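Local coordinates for hypothetical protein STY4665 (Salmonella typhi, PDB 2IPQ) that is of unknown function but contains a C-terminal domain of the TraI family, and so may take part in conjugal DNA transfer, at residues D9-W12 with S13-D17; V26-A29 with D30-V33; Q71-A74 with A75-M79. All blocks are in the same frame, centred on the assembly; numbering follows the deposited sequence.

Interaction 1 of 3, residues D9-W12 with S13-D17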
ATOM      1  N   ASP A   9      10.218  10.781   3.798  1.00 45.53           N
ATOM      2  CA  ASP A   9      10.765  10.817   2.435  1.00 46.74           C
ATOM      3  C   ASP A   9      11.440   9.491   2.014  1.00 46.59           C
ATOM      4  O   ASP A   9      11.315   9.063   0.872  1.00 44.56           O
ATOM      5  CB  ASP A   9      11.724  11.988   2.245  1.00 44.85           C
ATOM      6  CG  ASP A   9      10.997  13.346   2.115  1.00 50.56           C
ATOM      7  OD1 ASP A   9       9.857  13.364   1.603  1.00 52.05           O
ATOM      8  OD2 ASP A   9      11.571  14.396   2.526  1.00 43.71           O
ATOM      9  N   LEU A  10      12.137   8.849   2.946  1.00 46.03           N
ATOM     10  CA  LEU A  10      12.767   7.562   2.699  1.00 45.83           C
ATOM     11  C   LEU A  10      11.707   6.519   2.408  1.00 47.88           C
ATOM     12  O   LEU A  10      11.798   5.775   1.428  1.00 47.63           O
ATOM     13  CB  LEU A  10      13.537   7.124   3.934  1.00 46.95           C
ATOM     14  CG  LEU A  10      14.914   6.492   3.748  1.00 51.37           C
ATOM     15  CD1 LEU A  10      15.335   5.828   5.045  1.00 57.87           C
ATOM     16  CD2 LEU A  10      14.941   5.498   2.587  1.00 56.68           C
ATOM     17  N   PHE A  11      10.694   6.446   3.267  1.00 47.04           N
ATOM     18  CA  PHE A  11       9.698   5.424   3.092  1.00 46.30           C
ATOM     19  C   PHE A  11       8.926   5.640   1.788  1.00 48.36           C
ATOM     20  O   PHE A  11       8.638   4.693   1.054  1.00 47.91           O
ATOM     21  CB  PHE A  11       8.713   5.378   4.255  1.00 45.35           C
ATOM     22  CG  PHE A  11       7.458   4.625   3.914  1.00 47.67           C
ATOM     23  CD1 PHE A  11       6.368   5.278   3.368  1.00 50.52           C
ATOM     24  CD2 PHE A  11       7.382   3.269   4.114  1.00 45.64           C
ATOM     25  CE1 PHE A  11       5.206   4.559   3.034  1.00 52.36           C
ATOM     26  CE2 PHE A  11       6.228   2.545   3.781  1.00 49.19           C
ATOM     27  CZ  PHE A  11       5.137   3.209   3.243  1.00 45.66           C
ATOM     28  N   TRP A  12       8.581   6.888   1.496  1.00 48.39           N
ATOM     29  CA  TRP A  12       7.751   7.176   0.331  1.00 47.35           C
ATOM     30  C   TRP A  12       8.581   6.996  -0.960  1.00 49.12           C
ATOM     31  O   TRP A  12       8.101   6.463  -1.977  1.00 47.85           O
ATOM     32  CB  TRP A  12       7.221   8.606   0.445  1.00 49.55           C
ATOM     33  CG  TRP A  12       6.605   9.107  -0.812  1.00 51.68           C
ATOM     34  CD1 TRP A  12       7.094  10.074  -1.629  1.00 52.48           C
ATOM     35  CD2 TRP A  12       5.368   8.668  -1.394  1.00 50.42           C
ATOM     36  NE1 TRP A  12       6.241  10.269  -2.688  1.00 54.13           N
ATOM     37  CE2 TRP A  12       5.178   9.411  -2.570  1.00 52.08           C
ATOM     38  CE3 TRP A  12       4.413   7.706  -1.036  1.00 55.71           C
ATOM     39  CZ2 TRP A  12       4.066   9.233  -3.396  1.00 52.79           C
ATOM     40  CZ3 TRP A  12       3.306   7.526  -1.849  1.00 56.57           C
ATOM     41  CH2 TRP A  12       3.143   8.288  -3.021  1.00 55.96           C
ATOM     42  N   SER A  13       9.834   7.442  -0.904  1.00 44.28           N
ATOM     43  CA  SER A  13      10.786   7.208  -1.972  1.00 46.36           C
ATOM     44  C   SER A  13      10.980   5.714  -2.267  1.00 46.09           C
ATOM     45  O   SER A  13      11.024   5.295  -3.426  1.00 45.94           O
ATOM     46  CB  SER A  13      12.131   7.856  -1.608  1.00 43.84           C
ATOM     47  OG  SER A  13      13.116   7.468  -2.537  1.00 60.02           O
ATOM     48  N   TRP A  14      11.094   4.905  -1.213  1.00 47.75           N
ATOM     49  CA  TRP A  14      11.221   3.450  -1.354  1.00 48.10           C
ATOM     50  C   TRP A  14       9.971   2.810  -1.974  1.00 48.66           C
ATOM     51  O   TRP A  14      10.062   1.960  -2.868  1.00 50.20           O
ATOM     52  CB  TRP A  14      11.540   2.821   0.015  1.00 48.57           C
ATOM     53  CG  TRP A  14      11.331   1.302   0.097  1.00 46.49           C
ATOM     54  CD1 TRP A  14      12.252   0.324  -0.167  1.00 49.85           C
ATOM     55  CD2 TRP A  14      10.123   0.628   0.469  1.00 50.03           C
ATOM     56  NE1 TRP A  14      11.687  -0.924   0.013  1.00 52.83           N
ATOM     57  CE2 TRP A  14      10.381  -0.762   0.409  1.00 53.99           C
ATOM     58  CE3 TRP A  14       8.843   1.066   0.856  1.00 50.43           C
ATOM     59  CZ2 TRP A  14       9.406  -1.721   0.720  1.00 50.92           C
ATOM     60  CZ3 TRP A  14       7.878   0.115   1.158  1.00 52.19           C
ATOM     61  CH2 TRP A  14       8.170  -1.269   1.092  1.00 50.05           C
ATOM     62  N   LEU A  15       8.803   3.199  -1.485  1.00 49.67           N
ATOM     63  CA  LEU A  15       7.524   2.627  -1.950  1.00 50.34           C
ATOM     64  C   LEU A  15       7.276   3.028  -3.403  1.00 49.72           C
ATOM     65  O   LEU A  15       6.939   2.206  -4.268  1.00 51.50           O
ATOM     66  CB  LEU A  15       6.361   3.199  -1.112  1.00 53.88           C
ATOM     67  CG  LEU A  15       4.945   2.588  -1.127  1.00 53.62           C
ATOM     68  CD1 LEU A  15       3.988   3.418  -1.901  1.00 60.13           C
ATOM     69  CD2 LEU A  15       4.878   1.102  -1.535  1.00 55.23           C
ATOM     70  N   ARG A  16       7.423   4.308  -3.662  1.00 48.42           N
ATOM     71  CA  ARG A  16       7.071   4.860  -4.956  1.00 51.52           C
ATOM     72  C   ARG A  16       8.027   4.376  -6.060  1.00 51.06           C
ATOM     73  O   ARG A  16       7.590   3.897  -7.117  1.00 49.30           O
ATOM     74  CB  ARG A  16       7.053   6.373  -4.867  1.00 47.21           C
ATOM     75  CG  ARG A  16       6.372   7.051  -5.997  1.00 54.98           C
ATOM     76  CD  ARG A  16       7.356   7.906  -6.729  1.00 64.39           C
ATOM     77  NE  ARG A  16       7.741   9.126  -6.020  1.00 68.01           N
ATOM     78  CZ  ARG A  16       9.002   9.459  -5.725  1.00 70.12           C
ATOM     79  NH1 ARG A  16       9.280  10.600  -5.080  1.00 63.90           N
ATOM     80  NH2 ARG A  16       9.988   8.650  -6.068  1.00 64.41           N
ATOM     81  N   ASP A  17       9.327   4.490  -5.810  1.00 49.97           N
ATOM     82  CA  ASP A  17      10.301   4.045  -6.790  1.00 51.15           C
ATOM     83  C   ASP A  17      10.354   2.520  -6.875  1.00 50.80           C
ATOM     84  O   ASP A  17      10.722   1.964  -7.894  1.00 51.03           O
ATOM     85  CB  ASP A  17      11.682   4.662  -6.507  1.00 51.18           C
ATOM     86  CG  ASP A  17      11.686   6.210  -6.628  1.00 53.26           C
ATOM     87  OD1 ASP A  17      10.665   6.796  -7.050  1.00 55.99           O
ATOM     88  OD2 ASP A  17      12.714   6.855  -6.310  1.00 60.19           O
TER
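Trp-14, Leu-15 and Arg-16 each give their backbone N-H to the carbonyl four residues earlier, on Leu-10, Phe-11 and Trp-12, at 2.9 Å from Trp-14 N to Leu-10 O. This is regular alpha-helical bonding inside helix 4-20. The side chains meet at spacings of three and four. Phe-11 and Trp-14 form an aromatic pair with planes 39° apart, neither a parallel stack nor a T-shape. Phe-11 CE2 comes 3.9 Å from Trp-14 CZ3. Phe-11 O lies at the edge of the Trp-14 indole, in its plane, 3.6 Å from Trp-14 CE3; the same oxygen accepts from Leu-15 N. Trp-12 carries the second group of contacts. One face of its indole is covered by Arg-16 CB, which sits 4.2 Å above the centre of the ring. With CG of Arg-16 anti to its own backbone N (chi1 -165°), the chain then bends at chi2 and chi3 and crosses the indole at a slant. Arg-16 NE comes 3.8 Å from Trp-12 NE1, a packing contact with no hydrogen bond. The guanidinium is turned 80° from the indole plane, so it does not lie flat on the ring. Leu-15 CD1 approaches Trp-12 CZ3 at 4.2 Å. Around the helix, Trp-14 packs on helix 46-54 and meets Phe-51 edge-to-face. Phe-11 meets Phe-76 of helix 68-77 in the same way. Trp-12 touches Phe-76 too, and it packs with Leu-15 on Ile-118 of helix 115-118. Helix 4-20 therefore lies among three other helices.

Interaction 2 of 3, residues V26-A29 with D30-V33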
ATOM      1  N   VAL A  26       3.300  -6.942  -6.069  1.00 53.48           N
ATOM      2  CA  VAL A  26       2.020  -6.248  -6.131  1.00 54.87           C
ATOM      3  C   VAL A  26       1.059  -7.322  -6.705  1.00 54.87           C
ATOM      4  O   VAL A  26       1.478  -8.111  -7.539  1.00 51.76           O
ATOM      5  CB  VAL A  26       2.209  -4.965  -7.035  1.00 57.24           C
ATOM      6  CG1 VAL A  26       2.482  -5.348  -8.501  1.00 55.73           C
ATOM      7  CG2 VAL A  26       1.083  -4.004  -6.916  1.00 58.72           C
ATOM      8  N   ASN A  27      -0.201  -7.379  -6.248  1.00 52.92           N
ATOM      9  CA  ASN A  27      -1.261  -8.057  -6.995  1.00 49.76           C
ATOM     10  C   ASN A  27      -1.167  -9.556  -6.927  1.00 51.50           C
ATOM     11  O   ASN A  27      -1.580 -10.278  -7.847  1.00 53.76           O
ATOM     12  CB  ASN A  27      -1.263  -7.609  -8.454  1.00 47.49           C
ATOM     13  CG  ASN A  27      -1.820  -6.233  -8.627  1.00 50.09           C
ATOM     14  OD1 ASN A  27      -2.297  -5.613  -7.663  1.00 44.20           O
ATOM     15  ND2 ASN A  27      -1.757  -5.723  -9.852  1.00 46.36           N
ATOM     16  N   THR A  28      -0.613 -10.032  -5.823  1.00 54.14           N
ATOM     17  CA  THR A  28      -0.323 -11.440  -5.639  1.00 54.26           C
ATOM     18  C   THR A  28      -1.045 -11.827  -4.363  1.00 54.62           C
ATOM     19  O   THR A  28      -1.346 -10.964  -3.547  1.00 53.86           O
ATOM     20  CB  THR A  28       1.191 -11.639  -5.481  1.00 56.80           C
ATOM     21  OG1 THR A  28       1.757 -11.979  -6.757  1.00 59.21           O
ATOM     22  CG2 THR A  28       1.508 -12.755  -4.511  1.00 62.11           C
ATOM     23  N   ALA A  29      -1.334 -13.115  -4.203  1.00 54.47           N
ATOM     24  CA  ALA A  29      -1.979 -13.634  -3.010  1.00 54.15           C
ATOM     25  C   ALA A  29      -1.195 -13.248  -1.755  1.00 54.80           C
ATOM     26  O   ALA A  29      -1.754 -13.214  -0.669  1.00 57.38           O
ATOM     27  CB  ALA A  29      -2.117 -15.175  -3.112  1.00 54.44           C
ATOM     28  N   ASP A  30       0.098 -12.962  -1.904  1.00 54.83           N
ATOM     29  CA  ASP A  30       0.978 -12.781  -0.748  1.00 56.21           C
ATOM     30  C   ASP A  30       1.487 -11.328  -0.648  1.00 56.66           C
ATOM     31  O   ASP A  30       2.232 -10.983   0.267  1.00 58.81           O
ATOM     32  CB  ASP A  30       2.152 -13.766  -0.806  1.00 57.05           C
ATOM     33  CG  ASP A  30       1.717 -15.222  -0.523  1.00 61.51           C
ATOM     34  OD1 ASP A  30       1.215 -15.488   0.592  1.00 66.52           O
ATOM     35  OD2 ASP A  30       1.878 -16.107  -1.406  1.00 66.28           O
ATOM     36  N   ALA A  31       1.075 -10.472  -1.578  1.00 54.49           N
ATOM     37  CA  ALA A  31       1.626  -9.117  -1.653  1.00 52.91           C
ATOM     38  C   ALA A  31       0.944  -8.204  -0.625  1.00 53.76           C
ATOM     39  O   ALA A  31      -0.198  -8.446  -0.225  1.00 56.75           O
ATOM     40  CB  ALA A  31       1.445  -8.572  -3.065  1.00 48.56           C
ATOM     41  N   CYS A  32       1.640  -7.154  -0.206  0.70 54.97           N
ATOM     42  CA  CYS A  32       1.035  -6.137   0.644  0.70 55.92           C
ATOM     43  C   CYS A  32       0.434  -4.987  -0.162  0.70 54.63           C
ATOM     44  O   CYS A  32      -0.328  -4.171   0.376  0.70 53.97           O
ATOM     45  CB  CYS A  32       2.048  -5.597   1.661  0.70 56.16           C
ATOM     46  SG  CYS A  32       2.461  -6.816   2.908  0.70 60.69           S
ATOM     47  N   VAL A  33       0.789  -4.929  -1.444  1.00 52.57           N
ATOM     48  CA  VAL A  33       0.349  -3.867  -2.320  1.00 50.87           C
ATOM     49  C   VAL A  33      -0.565  -4.448  -3.381  1.00 52.61           C
ATOM     50  O   VAL A  33      -0.242  -5.475  -4.011  1.00 50.02           O
ATOM     51  CB  VAL A  33       1.546  -3.095  -2.970  1.00 53.05           C
ATOM     52  CG1 VAL A  33       1.025  -1.859  -3.768  1.00 49.43           C
ATOM     53  CG2 VAL A  33       2.554  -2.603  -1.874  1.00 50.20           C
TER
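Val-26 and Val-33 meet because both set a methyl anti to the backbone N. In Val-26 a chi1 of 67° places CG1 between N and the carbonyl carbon and leaves CG2 for the contact. In Val-33 a chi1 of -173° presents CG1. Val-26 CG2 and Val-33 CG1 are 3.8 Å apart, the two side chains meeting at a slant. Between them the chain reverses through a type I beta turn from Thr-28 to Ala-31. Ala-29 and Asp-30 are the corner residues, both in the right-handed helical region, as in a type I turn. The turn is closed by Ala-31 N bonding to Thr-28 O at 3.2 Å. The N-H points well at the oxygen, but the donor stands 70° out of the carbonyl plane and does not use a lone pair. A second bond closes the wider loop outside the turn. Asn-27 N gives its hydrogen to Val-33 O at 2.9 Å, and here the donor lies in the carbonyl plane. The same oxygen receives a CA-H...O contact from Val-26 CA at 3.2 Å. Val-33 O is thus approached by two neighbouring backbone groups. Asn-27 has left-handed helical backbone torsions. Its side chain is held by partners beyond the turn: OD1 accepts from Leu-35 N, and ND2 makes a weak bond to Asp-126 O. The loop joins helix 4-20 to strand 33-36, an outermost strand of the five-stranded antiparallel sheet. Val-33 begins that strand and packs on Val-40 of strand 39-43. Inside the turn, Ala-31 CB points back across the loop and lies 3.7 Å from Thr-28 N and 3.9 Å from Thr-28 CB.

Interaction 3 of 3, residues Q71-A74 with A75-M79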
ATOM      1  N   GLN A  71       6.953   4.930  14.150  1.00 50.84           N
ATOM      2  CA  GLN A  71       7.735   6.067  13.600  1.00 49.03           C
ATOM      3  C   GLN A  71       7.507   6.280  12.102  1.00 47.45           C
ATOM      4  O   GLN A  71       7.076   7.341  11.672  1.00 47.53           O
ATOM      5  CB  GLN A  71       9.228   5.844  13.814  1.00 47.59           C
ATOM      6  CG  GLN A  71       9.904   6.856  14.721  1.00 58.52           C
ATOM      7  CD  GLN A  71      10.078   6.328  16.135  1.00 67.20           C
ATOM      8  OE1 GLN A  71      11.009   6.711  16.846  1.00 68.34           O
ATOM      9  NE2 GLN A  71       9.173   5.435  16.553  1.00 69.18           N
ATOM     10  N   VAL A  72       7.802   5.256  11.313  1.00 46.78           N
ATOM     11  CA  VAL A  72       7.616   5.323   9.868  1.00 48.79           C
ATOM     12  C   VAL A  72       6.181   5.667   9.462  1.00 47.72           C
ATOM     13  O   VAL A  72       5.981   6.530   8.618  1.00 47.96           O
ATOM     14  CB  VAL A  72       8.014   3.999   9.174  1.00 48.98           C
ATOM     15  CG1 VAL A  72       8.043   4.201   7.674  1.00 51.51           C
ATOM     16  CG2 VAL A  72       9.371   3.561   9.654  1.00 48.31           C
ATOM     17  N   GLN A  73       5.200   4.992  10.058  1.00 44.68           N
ATOM     18  CA  GLN A  73       3.795   5.305   9.804  1.00 45.99           C
ATOM     19  C   GLN A  73       3.405   6.755  10.113  1.00 46.16           C
ATOM     20  O   GLN A  73       2.789   7.430   9.278  1.00 45.42           O
ATOM     21  CB  GLN A  73       2.883   4.350  10.562  1.00 44.88           C
ATOM     22  CG  GLN A  73       1.409   4.736  10.510  1.00 49.05           C
ATOM     23  CD  GLN A  73       0.519   3.556  10.839  1.00 56.39           C
ATOM     24  OE1 GLN A  73       0.951   2.628  11.518  1.00 60.21           O
ATOM     25  NE2 GLN A  73      -0.719   3.576  10.352  1.00 55.27           N
ATOM     26  N   ALA A  74       3.765   7.237  11.303  1.00 44.91           N
ATOM     27  CA  ALA A  74       3.588   8.636  11.619  1.00 46.49           C
ATOM     28  C   ALA A  74       4.292   9.544  10.591  1.00 47.26           C
ATOM     29  O   ALA A  74       3.732  10.566  10.134  1.00 47.21           O
ATOM     30  CB  ALA A  74       4.084   8.948  13.058  1.00 45.67           C
ATOM     31  N   ALA A  75       5.523   9.194  10.236  1.00 44.58           N
ATOM     32  CA  ALA A  75       6.260  10.040   9.310  1.00 44.44           C
ATOM     33  C   ALA A  75       5.551   9.978   7.951  1.00 43.79           C
ATOM     34  O   ALA A  75       5.357  10.993   7.280  1.00 46.71           O
ATOM     35  CB  ALA A  75       7.711   9.619   9.213  1.00 39.46           C
ATOM     36  N   PHE A  76       5.150   8.795   7.544  1.00 44.03           N
ATOM     37  CA  PHE A  76       4.429   8.674   6.273  1.00 45.10           C
ATOM     38  C   PHE A  76       3.150   9.518   6.244  1.00 46.04           C
ATOM     39  O   PHE A  76       2.905  10.219   5.276  1.00 43.96           O
ATOM     40  CB  PHE A  76       4.059   7.233   5.986  1.00 43.72           C
ATOM     41  CG  PHE A  76       3.145   7.079   4.799  1.00 45.21           C
ATOM     42  CD1 PHE A  76       3.559   7.492   3.531  1.00 44.91           C
ATOM     43  CD2 PHE A  76       1.870   6.536   4.953  1.00 46.88           C
ATOM     44  CE1 PHE A  76       2.719   7.355   2.428  1.00 45.89           C
ATOM     45  CE2 PHE A  76       1.006   6.401   3.851  1.00 43.63           C
ATOM     46  CZ  PHE A  76       1.442   6.806   2.593  1.00 45.19           C
ATOM     47  N   GLU A  77       2.328   9.434   7.286  1.00 46.54           N
ATOM     48  CA  GLU A  77       1.033  10.129   7.256  1.00 51.58           C
ATOM     49  C   GLU A  77       1.159  11.635   7.178  1.00 51.62           C
ATOM     50  O   GLU A  77       0.283  12.312   6.627  1.00 52.81           O
ATOM     51  CB  GLU A  77       0.173   9.761   8.455  1.00 51.71           C
ATOM     52  CG  GLU A  77      -0.519   8.394   8.336  1.00 53.23           C
ATOM     53  CD  GLU A  77      -1.557   8.205   9.433  1.00 59.48           C
ATOM     54  OE1 GLU A  77      -1.675   9.117  10.292  1.00 65.20           O
ATOM     55  OE2 GLU A  77      -2.250   7.166   9.440  1.00 59.19           O
ATOM     56  N   LYS A  78       2.249  12.160   7.732  1.00 53.63           N
ATOM     57  CA  LYS A  78       2.486  13.603   7.754  1.00 54.29           C
ATOM     58  C   LYS A  78       2.663  14.158   6.343  1.00 54.93           C
ATOM     59  O   LYS A  78       2.591  15.355   6.128  1.00 53.87           O
ATOM     60  CB  LYS A  78       3.695  13.937   8.637  1.00 53.36           C
ATOM     61  CG  LYS A  78       3.347  13.930  10.132  1.00 57.70           C
ATOM     62  CD  LYS A  78       4.569  13.879  11.056  1.00 58.13           C
ATOM     63  CE  LYS A  78       4.257  14.526  12.428  1.00 69.89           C
ATOM     64  NZ  LYS A  78       3.442  13.624  13.323  1.00 71.24           N
HETATM   65  N   MSE A  79       2.884  13.279   5.372  1.00 56.08           N
HETATM   66  CA  MSE A  79       3.144  13.730   4.021  1.00 58.81           C
HETATM   67  C   MSE A  79       1.888  13.841   3.188  1.00 53.98           C
HETATM   68  O   MSE A  79       1.885  14.499   2.138  1.00 51.76           O
HETATM   69  CB  MSE A  79       4.112  12.797   3.342  1.00 57.76           C
HETATM   70  CG  MSE A  79       5.456  12.742   4.018  1.00 65.10           C
HETATM   71 SE   MSE A  79       6.366  11.278   3.161  1.00 77.58          SE
HETATM   72  CE  MSE A  79       7.153  12.367   1.661  1.00 69.63           C
TER
HETATM   73  O   HOH W   1       1.383  11.572  11.769  1.00 52.50           O
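Ala-75, Phe-76, Glu-77 and Lys-78 bond through their backbone N-H to the carbonyls of Gln-71, Val-72, Gln-73 and Ala-74. These are i to i+4 bonds of helix 68-77 and the turn that follows. They range from 2.6 Å between Phe-76 N and Val-72 O to 3.2 Å between Lys-78 N and Ala-74 O. Ala-74 O, the acceptor of the last bond, also takes a hydrogen bond from a water at 3.0 Å. That water weakly accepts from Lys-78 NZ. A bend at chi4 (77°) swings NZ of the otherwise extended lysine round to it. Lys-78 CG also passes 3.4 Å from Ala-74 O. Polar side chains meet at Gln-73 and Glu-77. They lie side by side and point the same way, with amide and carboxylate planes 87° apart. Gln-73 NE2 and Glu-77 OE2 are 4.0 Å apart, too far for a direct bond. Tyr-111 OH bridges them by bonding to both. OE2 also forms a salt bridge with Arg-89, and Gln-73 OE1 bonds to Lys-69 NZ. Apolar packing is turned to the interior: Phe-76 meets Tyr-111 edge-to-face, and Val-72 rests on helix 46-54. The arginine and the phenol together probably favour the charged form of Glu-77, and through Tyr-111 the helix is linked to strand 105-114.

Overall arrangement
The three contacts follow one another along the chain, and all lie in the same C-terminal domain of the protein. Interactions 1 and 3 belong together. Their centres are about 12 Å apart, and helices 4-20 and 68-77 touch, with Phe-11 CB 3.7 Å from Val-72 CG1. Helix 46-54 packs against both. Interaction 2 lies apart, in the loop that leads from helix 4-20 to strand 33-36. Its centre is about 18 Å from that of interaction 1. It is about 22 Å from that of interaction 3, which lies on the opposite side of the chain's centre. One compact domain thus combines a group of helices packed through aromatic side chains with an antiparallel sheet that the loop of interaction 2 leads into.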